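Local atomic coordinates of HTH-type transcriptional activator AmpR (Citrobacter freundii, PDB entry 3KOS), a protein that regulates transcription of the AmpC beta-lactamase gene as a LysR-family DNA-binding factor, represented here by its effector-binding domain. Residues A[74-79]-A[182-187]. Residues are numbered along the deposited sequence; the frame is centred on the assembly and turned at random.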
loop_
_atom_site.group_PDB
_atom_site.type_symbol
_atom_site.label_atom_id
_atom_site.label_comp_id
_atom_site.label_asym_id
_atom_site.label_seq_id
_atom_site.Cartn_x
_atom_site.Cartn_y
_atom_site.Cartn_z
ATOM N N ASP A 74 10.422 23.352 2.132
ATOM C CA ASP A 74 10.215 23.762 3.505
ATOM C C ASP A 74 9.646 22.563 4.248
ATOM O O ASP A 74 8.505 22.181 4.010
ATOM C CB ASP A 74 9.233 24.927 3.541
ATOM C CG ASP A 74 9.087 25.526 4.922
ATOM O OD1 ASP A 74 9.950 25.255 5.787
ATOM O OD2 ASP A 74 8.107 26.277 5.136
ATOM N N ALA A 75 10.441 21.976 5.139
ATOM C CA ALA A 75 10.066 20.738 5.814
ATOM C C ALA A 75 9.853 20.942 7.306
ATOM O O ALA A 75 10.646 21.611 7.968
ATOM C CB ALA A 75 11.132 19.667 5.577
ATOM N N GLN A 76 8.778 20.360 7.831
ATOM C CA GLN A 76 8.502 20.403 9.258
ATOM C C GLN A 76 8.352 18.993 9.831
ATOM O O GLN A 76 7.637 18.164 9.279
ATOM C CB GLN A 76 7.251 21.243 9.542
ATOM C CG GLN A 76 6.819 21.199 10.995
ATOM C CD GLN A 76 6.046 22.436 11.416
ATOM O OE1 GLN A 76 5.180 22.926 10.682
ATOM N NE2 GLN A 76 6.353 22.949 12.608
ATOM N N TYR A 77 9.047 18.723 10.929
ATOM C CA TYR A 77 9.061 17.400 11.545
ATOM C C TYR A 77 7.693 17.089 12.128
ATOM O O TYR A 77 7.079 17.939 12.781
ATOM C CB TYR A 77 10.140 17.357 12.634
ATOM C CG TYR A 77 10.307 16.042 13.376
ATOM C CD1 TYR A 77 9.570 15.772 14.519
ATOM C CD2 TYR A 77 11.236 15.098 12.956
ATOM C CE1 TYR A 77 9.734 14.587 15.212
ATOM C CE2 TYR A 77 11.419 13.910 13.652
ATOM C CZ TYR A 77 10.661 13.664 14.781
ATOM O OH TYR A 77 10.831 12.488 15.479
ATOM N N LEU A 78 7.196 15.880 11.870
ATOM C CA LEU A 78 5.913 15.460 12.426
ATOM C C LEU A 78 6.119 14.529 13.602
ATOM O O LEU A 78 5.708 14.829 14.714
ATOM C CB LEU A 78 5.036 14.777 11.365
ATOM C CG LEU A 78 4.606 15.660 10.187
ATOM C CD1 LEU A 78 3.815 14.834 9.181
ATOM C CD2 LEU A 78 3.782 16.852 10.682
ATOM N N CYS A 79 6.756 13.388 13.357
ATOM C CA CYS A 79 6.971 12.423 14.427
ATOM C C CYS A 79 8.022 11.393 14.027
ATOM O O CYS A 79 8.369 11.260 12.843
ATOM C CB CYS A 79 5.656 11.726 14.810
ATOM S SG CYS A 79 5.026 10.561 13.547
ATOM N N TYR A 182 8.782 11.051 9.977
ATOM C CA TYR A 182 7.718 11.592 9.138
ATOM C C TYR A 182 7.751 13.110 9.163
ATOM O O TYR A 182 7.902 13.721 10.227
ATOM C CB TYR A 182 6.342 11.037 9.539
ATOM C CG TYR A 182 6.224 9.557 9.205
ATOM C CD1 TYR A 182 6.007 9.135 7.892
ATOM C CD2 TYR A 182 6.361 8.593 10.191
ATOM C CE1 TYR A 182 5.930 7.786 7.573
ATOM C CE2 TYR A 182 6.286 7.232 9.883
ATOM C CZ TYR A 182 6.064 6.838 8.575
ATOM O OH TYR A 182 5.998 5.489 8.256
ATOM N N TRP A 183 7.635 13.700 7.979
ATOM C CA TRP A 183 7.715 15.151 7.805
ATOM C C TRP A 183 6.549 15.640 6.971
ATOM O O TRP A 183 5.979 14.886 6.175
ATOM C CB TRP A 183 8.993 15.510 7.042
ATOM C CG TRP A 183 10.246 15.123 7.733
ATOM C CD1 TRP A 183 10.820 13.885 7.771
ATOM C CD2 TRP A 183 11.109 15.991 8.480
ATOM N NE1 TRP A 183 11.983 13.928 8.509
ATOM C CE2 TRP A 183 12.182 15.209 8.954
ATOM C CE3 TRP A 183 11.072 17.356 8.801
ATOM C CZ2 TRP A 183 13.213 15.743 9.724
ATOM C CZ3 TRP A 183 12.097 17.886 9.568
ATOM C CH2 TRP A 183 13.151 17.079 10.022
ATOM N N ILE A 184 6.199 16.910 7.137
ATOM C CA ILE A 184 5.285 17.550 6.194
ATOM C C ILE A 184 6.077 18.599 5.395
ATOM O O ILE A 184 6.834 19.374 5.967
ATOM C CB ILE A 184 4.051 18.167 6.907
ATOM C CG1 ILE A 184 3.030 18.680 5.876
ATOM C CG2 ILE A 184 4.466 19.252 7.899
ATOM C CD1 ILE A 184 1.621 18.930 6.453
ATOM N N THR A 185 5.925 18.604 4.082
ATOM C CA THR A 185 6.768 19.453 3.247
ATOM C C THR A 185 5.972 20.273 2.239
ATOM O O THR A 185 4.956 19.814 1.707
ATOM C CB THR A 185 7.888 18.635 2.523
ATOM O OG1 THR A 185 7.326 17.801 1.499
ATOM C CG2 THR A 185 8.631 17.767 3.518
ATOM N N ARG A 186 6.442 21.497 2.004
ATOM C CA ARG A 186 5.868 22.396 1.010
ATOM C C ARG A 186 6.990 22.752 0.043
ATOM O O ARG A 186 8.088 23.107 0.470
ATOM C CB ARG A 186 5.362 23.674 1.713
ATOM C CG ARG A 186 4.887 24.781 0.793
ATOM C CD ARG A 186 4.613 26.091 1.568
ATOM N NE ARG A 186 5.803 26.593 2.260
ATOM C CZ ARG A 186 6.661 27.459 1.727
ATOM N NH1 ARG A 186 6.457 27.925 0.504
ATOM N NH2 ARG A 186 7.717 27.863 2.416
ATOM N N LEU A 187 6.742 22.638 -1.254
ATOM C CA LEU A 187 7.719 23.147 -2.218
ATOM C C LEU A 187 7.933 24.614 -1.894
ATOM O O LEU A 187 6.974 25.333 -1.645
ATOM C CB LEU A 187 7.199 23.015 -3.646
ATOM C CG LEU A 187 7.209 21.606 -4.231
ATOM C CD1 LEU A 187 6.748 21.638 -5.680
ATOM C CD2 LEU A 187 8.609 21.013 -4.119
#
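W183 has CG anti to its carbonyl carbon (chi1 -62°), which swings the indole across to the backbone of Q76 and Y77. Y77 keeps CG anti to its backbone N (chi1 -179°), which brings its ring edge, at CD2, against the indole face near W183 CZ2. The two rings form a T-shaped pair, planes at 89°. Y77 CB lies over the six-membered ring of W183, 3.7 Å from CZ3, a CH-pi contact. A75 CB touches W183 CE3 and T185 CG2 on the same side of the sheet. W70 meets the W183 ring edge-to-face.

Segments 74-79 and 182-187 are neighbouring antiparallel strands in the mixed sheet of the LysR effector-binding domain, a fold of the periplasmic-binding-protein type. D74 and R186, and Q76 and I184, are hydrogen-bonded pairs; Q76 N to I184 O is 2.9 Å. A classic beta bulge follows. L78 and C79 together stand opposite the single residue Y182, and Y182 O accepts L78 N at 2.8 Å and, weakly, C79 N at 3.3 Å. Y182 N returns a hydrogen bond to C79 O.

On the face that carries I184, L78 CD2 packs on I184 CG2 at 3.7 Å. Helix 194-209 covers this pair through L203 and F199. C79 SG lies oblique to the Y182 ring, nearest CD2, a sulfur-aromatic contact. Y182 OH hydrogen-bonds a MES molecule, probably from the crystallisation liquor. At the far end, R186 NH2 makes a salt bridge to D74 OD2 at 3.2 Å. The carboxylate is met from above its plane, while OD2 lies near the guanidinium plane. R186 NH1 hydrogen-bonds R190 O, which gives the guanidinium a second anchor.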